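Long-range contacts in SA2223 protein (Staphylococcus aureus, PDB 5KCB), which binds the aromatic cation ethidium and is probably a small-molecule effector-binding protein: residues L8-L13 against V88-S93; A31-R36 against M69-A74; G56-C61 against F134-D139. All coordinates share one frame; numbering follows the deposited sequence.

Contact 1: residues L8-L13 against V88-S93; sequences LASLTL and VITLAS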
loop_
_atom_site.group_PDB
_atom_site.type_symbol
_atom_site.label_atom_id
_atom_site.label_comp_id
_atom_site.label_asym_id
_atom_site.label_seq_id
_atom_site.Cartn_x
_atom_site.Cartn_y
_atom_site.Cartn_z
ATOM N N LEU A 8 -3.533 -7.029 -10.769
ATOM C CA LEU A 8 -4.714 -7.088 -9.961
ATOM C C LEU A 8 -5.914 -6.623 -10.720
ATOM O O LEU A 8 -5.856 -5.676 -11.481
ATOM C CB LEU A 8 -4.591 -6.181 -8.746
ATOM C CG LEU A 8 -3.601 -6.501 -7.649
ATOM C CD1 LEU A 8 -3.694 -5.394 -6.623
ATOM C CD2 LEU A 8 -3.897 -7.851 -7.047
ATOM N N ALA A 9 -7.012 -7.303 -10.477
ATOM C CA ALA A 9 -8.281 -6.958 -11.038
ATOM C C ALA A 9 -8.859 -5.907 -10.120
ATOM O O ALA A 9 -8.340 -5.678 -9.055
ATOM C CB ALA A 9 -9.181 -8.172 -11.109
ATOM N N SER A 10 -9.955 -5.302 -10.518
ATOM C CA SER A 10 -10.582 -4.287 -9.709
ATOM C C SER A 10 -10.966 -4.868 -8.359
ATOM O O SER A 10 -11.451 -5.976 -8.280
ATOM C CB SER A 10 -11.818 -3.772 -10.410
ATOM O OG SER A 10 -12.294 -2.600 -9.800
ATOM N N LEU A 11 -10.724 -4.108 -7.299
ATOM C CA LEU A 11 -11.017 -4.554 -5.946
ATOM C C LEU A 11 -11.700 -3.533 -5.072
ATOM O O LEU A 11 -11.489 -2.347 -5.209
ATOM C CB LEU A 11 -9.727 -4.915 -5.247
ATOM C CG LEU A 11 -9.008 -6.160 -5.686
ATOM C CD1 LEU A 11 -7.590 -6.157 -5.193
ATOM C CD2 LEU A 11 -9.751 -7.375 -5.186
ATOM N N THR A 12 -12.498 -4.021 -4.137
ATOM C CA THR A 12 -13.167 -3.164 -3.188
ATOM C C THR A 12 -12.351 -3.214 -1.906
ATOM O O THR A 12 -12.036 -4.277 -1.417
ATOM C CB THR A 12 -14.583 -3.632 -2.888
ATOM O OG1 THR A 12 -15.328 -3.706 -4.095
ATOM C CG2 THR A 12 -15.247 -2.682 -1.973
ATOM N N LEU A 13 -11.994 -2.055 -1.385
ATOM C CA LEU A 13 -11.205 -1.961 -0.167
ATOM C C LEU A 13 -11.975 -1.262 0.946
ATOM O O LEU A 13 -12.585 -0.235 0.737
ATOM C CB LEU A 13 -9.884 -1.237 -0.391
ATOM C CG LEU A 13 -8.833 -1.738 -1.368
ATOM C CD1 LEU A 13 -7.687 -0.771 -1.373
ATOM C CD2 LEU A 13 -8.328 -3.120 -1.054
ATOM N N VAL A 88 -14.870 3.407 2.112
ATOM C CA VAL A 88 -14.806 2.379 1.093
ATOM C C VAL A 88 -14.341 2.949 -0.245
ATOM O O VAL A 88 -14.739 4.025 -0.634
ATOM C CB VAL A 88 -16.158 1.673 0.890
ATOM C CG1 VAL A 88 -16.040 0.589 -0.155
ATOM C CG2 VAL A 88 -16.667 1.071 2.182
ATOM N N ILE A 89 -13.491 2.209 -0.935
ATOM C CA ILE A 89 -12.987 2.621 -2.229
ATOM C C ILE A 89 -12.804 1.447 -3.155
ATOM O O ILE A 89 -12.718 0.313 -2.731
ATOM C CB ILE A 89 -11.637 3.350 -2.158
ATOM C CG1 ILE A 89 -10.554 2.438 -1.619
ATOM C CG2 ILE A 89 -11.737 4.592 -1.312
ATOM C CD1 ILE A 89 -9.170 2.858 -2.018
ATOM N N THR A 90 -12.721 1.757 -4.434
ATOM C CA THR A 90 -12.502 0.774 -5.452
ATOM C C THR A 90 -11.084 0.998 -5.931
ATOM O O THR A 90 -10.722 2.113 -6.235
ATOM C CB THR A 90 -13.455 0.965 -6.639
ATOM O OG1 THR A 90 -14.792 0.672 -6.253
ATOM C CG2 THR A 90 -13.081 0.069 -7.748
ATOM N N LEU A 91 -10.281 -0.052 -5.982
ATOM C CA LEU A 91 -8.926 0.082 -6.460
ATOM C C LEU A 91 -8.915 -0.441 -7.889
ATOM O O LEU A 91 -9.106 -1.616 -8.132
ATOM C CB LEU A 91 -7.949 -0.689 -5.592
ATOM C CG LEU A 91 -6.483 -0.573 -5.986
ATOM C CD1 LEU A 91 -5.931 0.788 -5.646
ATOM C CD2 LEU A 91 -5.645 -1.642 -5.341
ATOM N N ALA A 92 -8.679 0.455 -8.827
ATOM C CA ALA A 92 -8.690 0.120 -10.248
ATOM C C ALA A 92 -7.640 -0.886 -10.617
ATOM O O ALA A 92 -6.565 -0.894 -10.074
ATOM C CB ALA A 92 -8.548 1.366 -11.091
ATOM N N SER A 93 -7.976 -1.736 -11.567
ATOM C CA SER A 93 -7.075 -2.787 -12.001
ATOM C C SER A 93 -5.769 -2.203 -12.502
ATOM O O SER A 93 -5.750 -1.156 -13.089
ATOM C CB SER A 93 -7.732 -3.616 -13.110
ATOM O OG SER A 93 -6.802 -4.382 -13.836
HETATM O O HOH W 1 -7.210 -3.727 -7.524
#
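L91 O draws donors from three groups. The main-chain N of L11 reaches it at 3.1 Å, tilted 21° from the carbonyl plane; a water donates to it at 2.9 Å; and the CA-H of S10 makes a weaker approach. The same water donates to A9 O at 2.7 Å, and so bridges the two segments at A9 and S10, where strand 4-20 is interrupted. L91 N returns a bond to L11 O at 2.7 Å, in that carbonyl's plane. Two pairs on, L13 N meets I89 O at 2.8 Å and almost straight (177°), while T12 and T90 form the non-hydrogen-bonded pair between. At the loop end S93 OG, swung anti to its own N (chi1 163°), donates to L8 O at 2.8 Å. Apolar contact is concentrated on the face of L13, I89 and L91, where L13 CB lies 3.9 Å from I89 CG1. T12, on the face it shares with T90, touches V88 CG1 with CG2, and its OG1 bonds to N79. The antiparallel pairing thus rests mainly on backbone bonds; at the interruption a water supplements L91 O and satisfies A9 O, while S93 OG serves L8 O.

Contact 2: residues A31-R36 against M69-A74; sequences AGFWQR and MSYMIA. With ET (ethidium), chain B.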
loop_
_atom_site.group_PDB
_atom_site.type_symbol
_atom_site.label_atom_id
_atom_site.label_comp_id
_atom_site.label_asym_id
_atom_site.label_seq_id
_atom_site.Cartn_x
_atom_site.Cartn_y
_atom_site.Cartn_z
ATOM N N ALA A 31 2.727 6.394 11.485
ATOM C CA ALA A 31 2.977 5.467 12.568
ATOM C C ALA A 31 1.923 5.669 13.634
ATOM O O ALA A 31 1.418 4.723 14.182
ATOM C CB ALA A 31 4.373 5.647 13.122
ATOM N N GLY A 32 1.585 6.918 13.897
ATOM C CA GLY A 32 0.561 7.259 14.856
ATOM C C GLY A 32 -0.818 6.763 14.469
ATOM O O GLY A 32 -1.573 6.335 15.314
ATOM N N PHE A 33 -1.137 6.850 13.184
ATOM C CA PHE A 33 -2.414 6.410 12.651
ATOM C C PHE A 33 -2.542 4.906 12.868
ATOM O O PHE A 33 -3.564 4.430 13.288
ATOM C CB PHE A 33 -2.503 6.801 11.163
ATOM C CG PHE A 33 -3.780 6.417 10.476
ATOM C CD1 PHE A 33 -4.978 6.391 11.145
ATOM C CD2 PHE A 33 -3.780 6.129 9.128
ATOM C CE1 PHE A 33 -6.143 6.060 10.495
ATOM C CE2 PHE A 33 -4.940 5.791 8.475
ATOM C CZ PHE A 33 -6.119 5.748 9.165
ATOM N N TRP A 34 -1.483 4.170 12.594
ATOM C CA TRP A 34 -1.493 2.742 12.803
ATOM C C TRP A 34 -1.705 2.450 14.288
ATOM O O TRP A 34 -2.484 1.590 14.639
ATOM C CB TRP A 34 -0.184 2.119 12.357
ATOM C CG TRP A 34 -0.074 1.814 10.912
ATOM C CD1 TRP A 34 0.555 2.551 9.977
ATOM C CD2 TRP A 34 -0.586 0.668 10.235
ATOM N NE1 TRP A 34 0.462 1.958 8.762
ATOM C CE2 TRP A 34 -0.233 0.793 8.892
ATOM C CE3 TRP A 34 -1.311 -0.446 10.636
ATOM C CZ2 TRP A 34 -0.574 -0.144 7.955
ATOM C CZ3 TRP A 34 -1.651 -1.367 9.709
ATOM C CH2 TRP A 34 -1.283 -1.221 8.382
ATOM N N GLN A 35 -1.007 3.194 15.142
ATOM C CA GLN A 35 -1.099 3.019 16.585
ATOM C C GLN A 35 -2.522 3.273 17.053
ATOM O O GLN A 35 -3.040 2.525 17.846
ATOM C CB GLN A 35 -0.090 3.918 17.315
ATOM C CG GLN A 35 1.296 3.299 17.439
ATOM C CD GLN A 35 2.454 4.296 17.528
ATOM O OE1 GLN A 35 2.316 5.414 18.031
ATOM N NE2 GLN A 35 3.616 3.872 17.056
ATOM N N ARG A 36 -3.147 4.321 16.545
ATOM C CA ARG A 36 -4.514 4.625 16.900
ATOM C C ARG A 36 -5.487 3.537 16.433
ATOM O O ARG A 36 -6.412 3.186 17.140
ATOM C CB ARG A 36 -4.935 6.005 16.390
ATOM C CG ARG A 36 -4.430 7.158 17.244
ATOM C CD ARG A 36 -4.875 8.513 16.735
ATOM N NE ARG A 36 -4.119 8.950 15.577
ATOM C CZ ARG A 36 -4.614 9.073 14.359
ATOM N NH1 ARG A 36 -5.868 8.806 14.120
ATOM N NH2 ARG A 36 -3.843 9.473 13.385
ATOM N N MET A 69 -1.605 14.512 0.446
ATOM C CA MET A 69 -1.413 13.080 0.417
ATOM C C MET A 69 -2.225 12.361 1.485
ATOM O O MET A 69 -2.190 12.713 2.640
ATOM C CB MET A 69 0.063 12.755 0.565
ATOM C CG MET A 69 0.355 11.294 0.759
ATOM S SD MET A 69 -0.168 10.334 -0.653
ATOM C CE MET A 69 0.941 10.964 -1.909
ATOM N N SER A 70 -2.946 11.340 1.061
ATOM C CA SER A 70 -3.774 10.535 1.931
ATOM C C SER A 70 -3.198 9.145 2.164
ATOM O O SER A 70 -2.484 8.620 1.332
ATOM C CB SER A 70 -5.172 10.385 1.352
ATOM O OG SER A 70 -5.923 11.541 1.509
ATOM N N TYR A 71 -3.505 8.573 3.322
ATOM C CA TYR A 71 -3.071 7.241 3.678
ATOM C C TYR A 71 -4.281 6.470 4.150
ATOM O O TYR A 71 -5.052 6.941 4.956
ATOM C CB TYR A 71 -2.000 7.268 4.754
ATOM C CG TYR A 71 -1.288 5.964 5.006
ATOM C CD1 TYR A 71 -0.200 5.589 4.254
ATOM C CD2 TYR A 71 -1.680 5.126 6.021
ATOM C CE1 TYR A 71 0.460 4.408 4.494
ATOM C CE2 TYR A 71 -1.022 3.951 6.267
ATOM C CZ TYR A 71 0.046 3.596 5.498
ATOM O OH TYR A 71 0.703 2.432 5.742
ATOM N N MET A 72 -4.444 5.275 3.634
ATOM C CA MET A 72 -5.562 4.458 4.012
ATOM C C MET A 72 -5.147 3.085 4.480
ATOM O O MET A 72 -4.456 2.376 3.795
ATOM C CB MET A 72 -6.518 4.313 2.845
ATOM C CG MET A 72 -7.736 3.468 3.133
ATOM S SD MET A 72 -8.845 3.294 1.733
ATOM C CE MET A 72 -10.274 2.543 2.455
ATOM N N ILE A 73 -5.604 2.719 5.661
ATOM C CA ILE A 73 -5.347 1.404 6.197
ATOM C C ILE A 73 -6.595 0.615 5.841
ATOM O O ILE A 73 -7.684 0.985 6.216
ATOM C CB ILE A 73 -5.117 1.439 7.698
ATOM C CG1 ILE A 73 -3.796 2.136 7.997
ATOM C CG2 ILE A 73 -5.125 0.034 8.250
ATOM C CD1 ILE A 73 -3.584 2.476 9.441
ATOM N N ALA A 74 -6.411 -0.460 5.093
ATOM C CA ALA A 74 -7.520 -1.257 4.611
ATOM C C ALA A 74 -7.241 -2.721 4.259
ATOM O O ALA A 74 -6.116 -3.156 4.172
ATOM C CB ALA A 74 -8.115 -0.570 3.405
HETATM C C1 ET B . 3.355 0.580 9.403
HETATM C C2 ET B . 3.930 1.817 9.203
HETATM C C3 ET B . 4.404 2.553 10.280
HETATM C C4 ET B . 4.327 2.077 11.584
HETATM N N5 ET B . 3.672 0.327 13.179
HETATM C C6 ET B . 3.111 -0.883 13.427
HETATM C C7 ET B . 2.012 -2.945 12.542
HETATM C C8 ET B . 1.533 -3.689 11.476
HETATM C C9 ET B . 1.601 -3.234 10.169
HETATM C C10 ET B . 2.158 -2.004 9.884
HETATM C C11 ET B . 2.581 -1.711 12.310
HETATM C C12 ET B . 2.649 -1.237 10.919
HETATM C C13 ET B . 3.255 0.077 10.684
HETATM C C14 ET B . 3.753 0.844 11.852
HETATM C C15 ET B . 2.990 -1.442 14.809
HETATM C C16 ET B . 1.734 -1.600 15.379
HETATM C C17 ET B . 1.604 -2.113 16.657
HETATM C C18 ET B . 2.734 -2.464 17.392
HETATM C C19 ET B . 3.998 -2.308 16.835
HETATM C C20 ET B . 4.118 -1.805 15.536
HETATM C C21 ET B . 4.183 1.160 14.283
HETATM C C22 ET B . 3.306 2.373 14.512
HETATM N N23 ET B . 4.961 3.760 10.046
HETATM N N24 ET B . 0.980 -4.888 11.716
#
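The methyl tip of I73 fills the hollow between the F33 and W34 rings, and its position over both can be measured. CD1 lies 3.9 Å from the centroid of the F33 ring, displaced toward the rim, and 3.7 Å from the centroid of the five-membered ring of W34, close to the normal in each case: two CH-pi contacts made by one methyl. An extended ethyl arm, with CG1 opposite the carbonyl carbon (chi1 -69°), carries CD1 up from the strand into this notch, while the other branch, CG2, lies 4.0 Å from W34 CZ3. F33 comes down from the helix to meet it. The edge of the F33 ring abuts Y71, CD2 to CD2 at 3.9 Å, so I73 meets a face of F33 and Y71 its edge.

W34 is the slab of the arrangement. I73 covers one face, and on the opposite face ethidium C10 stands 3.6 Å above the plane, over the ring centre. Its edge is held too: NE1 donates to Y71 OH at 3.1 Å with an N-H...O angle of 148°, the oxygen lying near the indole plane. That bond should limit rotation of the indole, and the two covered faces its tilt. Y71 OH has a second, weak link to E135. Beyond the segments, I43 of helix 42-49 touches both W34 and I73.

The helix and strand axes run 10.0 Å apart at 31°, a spacing usual for a helix laid on a sheet and filled by one layer of large side chains. The arrangement is that of an aromatic wall in a ligand pocket: the helix supplies an indole whose face lies against the fused rings of ethidium, and the strand backs it, consistent with an effector-binding site.

Contact 3: residues G56-C61 against F134-D139; sequences GILGLC and FELYQD. With ET (ethidium), chain B.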
loop_
_atom_site.group_PDB
_atom_site.type_symbol
_atom_site.label_atom_id
_atom_site.label_comp_id
_atom_site.label_asym_id
_atom_site.label_seq_id
_atom_site.Cartn_x
_atom_site.Cartn_y
_atom_site.Cartn_z
ATOM N N GLY A 56 -3.556 -10.008 3.993
ATOM C CA GLY A 56 -2.943 -9.013 4.830
ATOM C C GLY A 56 -3.730 -7.732 4.929
ATOM O O GLY A 56 -4.890 -7.658 4.572
ATOM N N ILE A 57 -3.058 -6.718 5.433
ATOM C CA ILE A 57 -3.629 -5.411 5.610
ATOM C C ILE A 57 -2.836 -4.499 4.719
ATOM O O ILE A 57 -1.649 -4.648 4.594
ATOM C CB ILE A 57 -3.499 -4.920 7.046
ATOM C CG1 ILE A 57 -4.153 -5.891 8.004
ATOM C CG2 ILE A 57 -4.137 -3.562 7.190
ATOM C CD1 ILE A 57 -3.677 -5.728 9.420
ATOM N N LEU A 58 -3.500 -3.554 4.099
ATOM C CA LEU A 58 -2.830 -2.647 3.209
ATOM C C LEU A 58 -2.694 -1.245 3.749
ATOM O O LEU A 58 -3.580 -0.739 4.391
ATOM C CB LEU A 58 -3.600 -2.545 1.907
ATOM C CG LEU A 58 -3.597 -3.679 0.906
ATOM C CD1 LEU A 58 -4.624 -4.703 1.285
ATOM C CD2 LEU A 58 -3.883 -3.155 -0.481
ATOM N N GLY A 59 -1.556 -0.637 3.472
ATOM C CA GLY A 59 -1.306 0.744 3.805
ATOM C C GLY A 59 -1.131 1.444 2.472
ATOM O O GLY A 59 -0.078 1.389 1.884
ATOM N N LEU A 60 -2.166 2.124 2.010
ATOM C CA LEU A 60 -2.127 2.781 0.718
ATOM C C LEU A 60 -1.885 4.262 0.759
ATOM O O LEU A 60 -2.517 4.970 1.503
ATOM C CB LEU A 60 -3.430 2.575 -0.051
ATOM C CG LEU A 60 -3.963 1.171 -0.268
ATOM C CD1 LEU A 60 -5.027 0.842 0.753
ATOM C CD2 LEU A 60 -4.512 0.989 -1.669
ATOM N N CYS A 61 -0.966 4.708 -0.074
ATOM C CA CYS A 61 -0.680 6.116 -0.210
ATOM C C CYS A 61 -1.478 6.549 -1.429
ATOM O O CYS A 61 -1.293 6.028 -2.502
ATOM C CB CYS A 61 0.814 6.384 -0.374
ATOM S SG CYS A 61 1.818 6.123 1.108
ATOM N N PHE A 134 1.020 0.880 -2.490
ATOM C CA PHE A 134 0.832 0.394 -1.140
ATOM C C PHE A 134 1.805 -0.619 -0.594
ATOM O O PHE A 134 2.531 -1.267 -1.314
ATOM C CB PHE A 134 -0.575 -0.177 -0.996
ATOM C CG PHE A 134 -0.880 -1.324 -1.910
ATOM C CD1 PHE A 134 -0.615 -2.621 -1.534
ATOM C CD2 PHE A 134 -1.482 -1.111 -3.120
ATOM C CE1 PHE A 134 -0.920 -3.675 -2.359
ATOM C CE2 PHE A 134 -1.791 -2.162 -3.949
ATOM C CZ PHE A 134 -1.504 -3.446 -3.570
ATOM N N GLU A 135 1.763 -0.734 0.724
ATOM C CA GLU A 135 2.550 -1.676 1.491
ATOM C C GLU A 135 1.553 -2.728 1.909
ATOM O O GLU A 135 0.461 -2.415 2.342
ATOM C CB GLU A 135 3.156 -1.032 2.731
ATOM C CG GLU A 135 4.090 0.118 2.469
ATOM C CD GLU A 135 3.988 1.218 3.505
ATOM O OE1 GLU A 135 3.543 0.972 4.632
ATOM O OE2 GLU A 135 4.358 2.350 3.183
ATOM N N LEU A 136 1.925 -3.980 1.752
ATOM C CA LEU A 136 1.053 -5.067 2.132
ATOM C C LEU A 136 1.686 -5.803 3.295
ATOM O O LEU A 136 2.799 -6.269 3.183
ATOM C CB LEU A 136 0.847 -6.007 0.964
ATOM C CG LEU A 136 -0.033 -7.205 1.223
ATOM C CD1 LEU A 136 -1.471 -6.793 1.389
ATOM C CD2 LEU A 136 0.103 -8.172 0.081
ATOM N N TYR A 137 0.967 -5.885 4.409
ATOM C CA TYR A 137 1.472 -6.546 5.609
ATOM C C TYR A 137 0.795 -7.871 5.905
ATOM O O TYR A 137 -0.344 -7.924 6.307
ATOM C CB TYR A 137 1.311 -5.614 6.806
ATOM C CG TYR A 137 2.116 -4.362 6.681
ATOM C CD1 TYR A 137 3.436 -4.344 7.022
ATOM C CD2 TYR A 137 1.562 -3.208 6.187
ATOM C CE1 TYR A 137 4.189 -3.214 6.895
ATOM C CE2 TYR A 137 2.309 -2.068 6.055
ATOM C CZ TYR A 137 3.630 -2.083 6.406
ATOM O OH TYR A 137 4.400 -0.976 6.288
ATOM N N GLN A 138 1.528 -8.949 5.692
ATOM C CA GLN A 138 1.025 -10.292 5.951
ATOM C C GLN A 138 1.035 -10.620 7.438
ATOM O O GLN A 138 1.685 -9.949 8.216
ATOM C CB GLN A 138 1.868 -11.324 5.219
ATOM C CG GLN A 138 3.213 -11.573 5.863
ATOM C CD GLN A 138 4.050 -12.565 5.106
ATOM O OE1 GLN A 138 3.578 -13.625 4.718
ATOM N NE2 GLN A 138 5.302 -12.226 4.893
ATOM N N ASP A 139 0.333 -11.680 7.812
ATOM C CA ASP A 139 0.291 -12.128 9.201
ATOM C C ASP A 139 1.703 -12.530 9.609
ATOM O O ASP A 139 2.427 -13.110 8.822
ATOM C CB ASP A 139 -0.676 -13.315 9.351
ATOM C CG ASP A 139 -2.102 -12.878 9.609
ATOM O OD1 ASP A 139 -2.342 -11.663 9.607
ATOM O OD2 ASP A 139 -2.986 -13.729 9.828
HETATM C C1 ET B . 3.355 0.580 9.403
HETATM C C2 ET B . 3.930 1.817 9.203
HETATM C C3 ET B . 4.404 2.553 10.280
HETATM C C4 ET B . 4.327 2.077 11.584
HETATM N N5 ET B . 3.672 0.327 13.179
HETATM C C6 ET B . 3.111 -0.883 13.427
HETATM C C7 ET B . 2.012 -2.945 12.542
HETATM C C8 ET B . 1.533 -3.689 11.476
HETATM C C9 ET B . 1.601 -3.234 10.169
HETATM C C10 ET B . 2.158 -2.004 9.884
HETATM C C11 ET B . 2.581 -1.711 12.310
HETATM C C12 ET B . 2.649 -1.237 10.919
HETATM C C13 ET B . 3.255 0.077 10.684
HETATM C C14 ET B . 3.753 0.844 11.852
HETATM C C15 ET B . 2.990 -1.442 14.809
HETATM C C16 ET B . 1.734 -1.600 15.379
HETATM C C17 ET B . 1.604 -2.113 16.657
HETATM C C18 ET B . 2.734 -2.464 17.392
HETATM C C19 ET B . 3.998 -2.308 16.835
HETATM C C20 ET B . 4.118 -1.805 15.536
HETATM C C21 ET B . 4.183 1.160 14.283
HETATM C C22 ET B . 3.306 2.373 14.512
HETATM N N23 ET B . 4.961 3.760 10.046
HETATM N N24 ET B . 0.980 -4.888 11.716
#
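Strands 57-61 and 134-137 pair antiparallel, with axes 4.6 Å apart at 168°, and four backbone bonds join I57 reciprocally to Y137 and G59 to E135; the shortest include Y137 N to I57 O, 2.9 Å. At the end of the pairing, G56 CA passes 3.2 Å from Y137 O, a close approach by a residue without a side chain.

The side chains divide by face. L58, L60, F134 and L136 share one. There L58 CD2 sits 3.6 Å from the centroid of the F134 ring, over the face but nearer the CD1-CE1 side, a CH-pi contact. F134 has CG lodged between its backbone N and carbonyl carbon (chi1 60°), which lays the ring across toward L58. The other branch of L58, CD1, meets L136 CD1 at 3.8 Å, so one leucine spans two residues of the opposite strand. L60 runs alongside F134, with CG 3.7 Å from F134 CB.

I57, E135 and Y137 face the ligand side, where G59 adds no side chain. The rim of ethidium points at the face of Y137, its C10 standing 3.6 Å above the ring plane over the centre. The Y137 hydroxyl donates to E135 OE1 at 2.7 Å, approaching 40° out of the carboxylate plane; this bond probably restrains the phenol. At longer range the buried carboxylate may contribute modestly to a setting favourable to the cation.

Neighbouring elements pack on both faces. On the apolar side W152 of strand 148-155 stacks on F134 and L136 also touches it. On the ligand side W34 of helix 23-39 meets Y137 with ring planes nearly perpendicular, V109 and M113 of helix 107-119 pack on E135, and I43 and Q47 of helix 42-49 cover I57.

Overall arrangement
Contacts 2 and 3 are buried and both touch ethidium; contact 1 is a surface contact, with 5 of its 11 touching residues exposed, whereas all 4 in contact 2 are buried. All three reach the same closed antiparallel sheet. Strands 57-63 and 69-76 are neighbours in it, joining contacts 2 and 3 through probable backbone bonds such as M72 N to L60 O (2.9 Å). Contact 1 meets the others by packing: L13 CD1 lies 3.6 Å from L60 CD2, and I89 CD1 3.8 Å from M72 SD. Chemistry follows place. Contact 1 relies on main-chain bonds, one water, one serine hydroxyl and an apolar patch, contact 3 combines strand pairing with two differently composed faces, and contact 2 joins helix to sheet mainly through side chains.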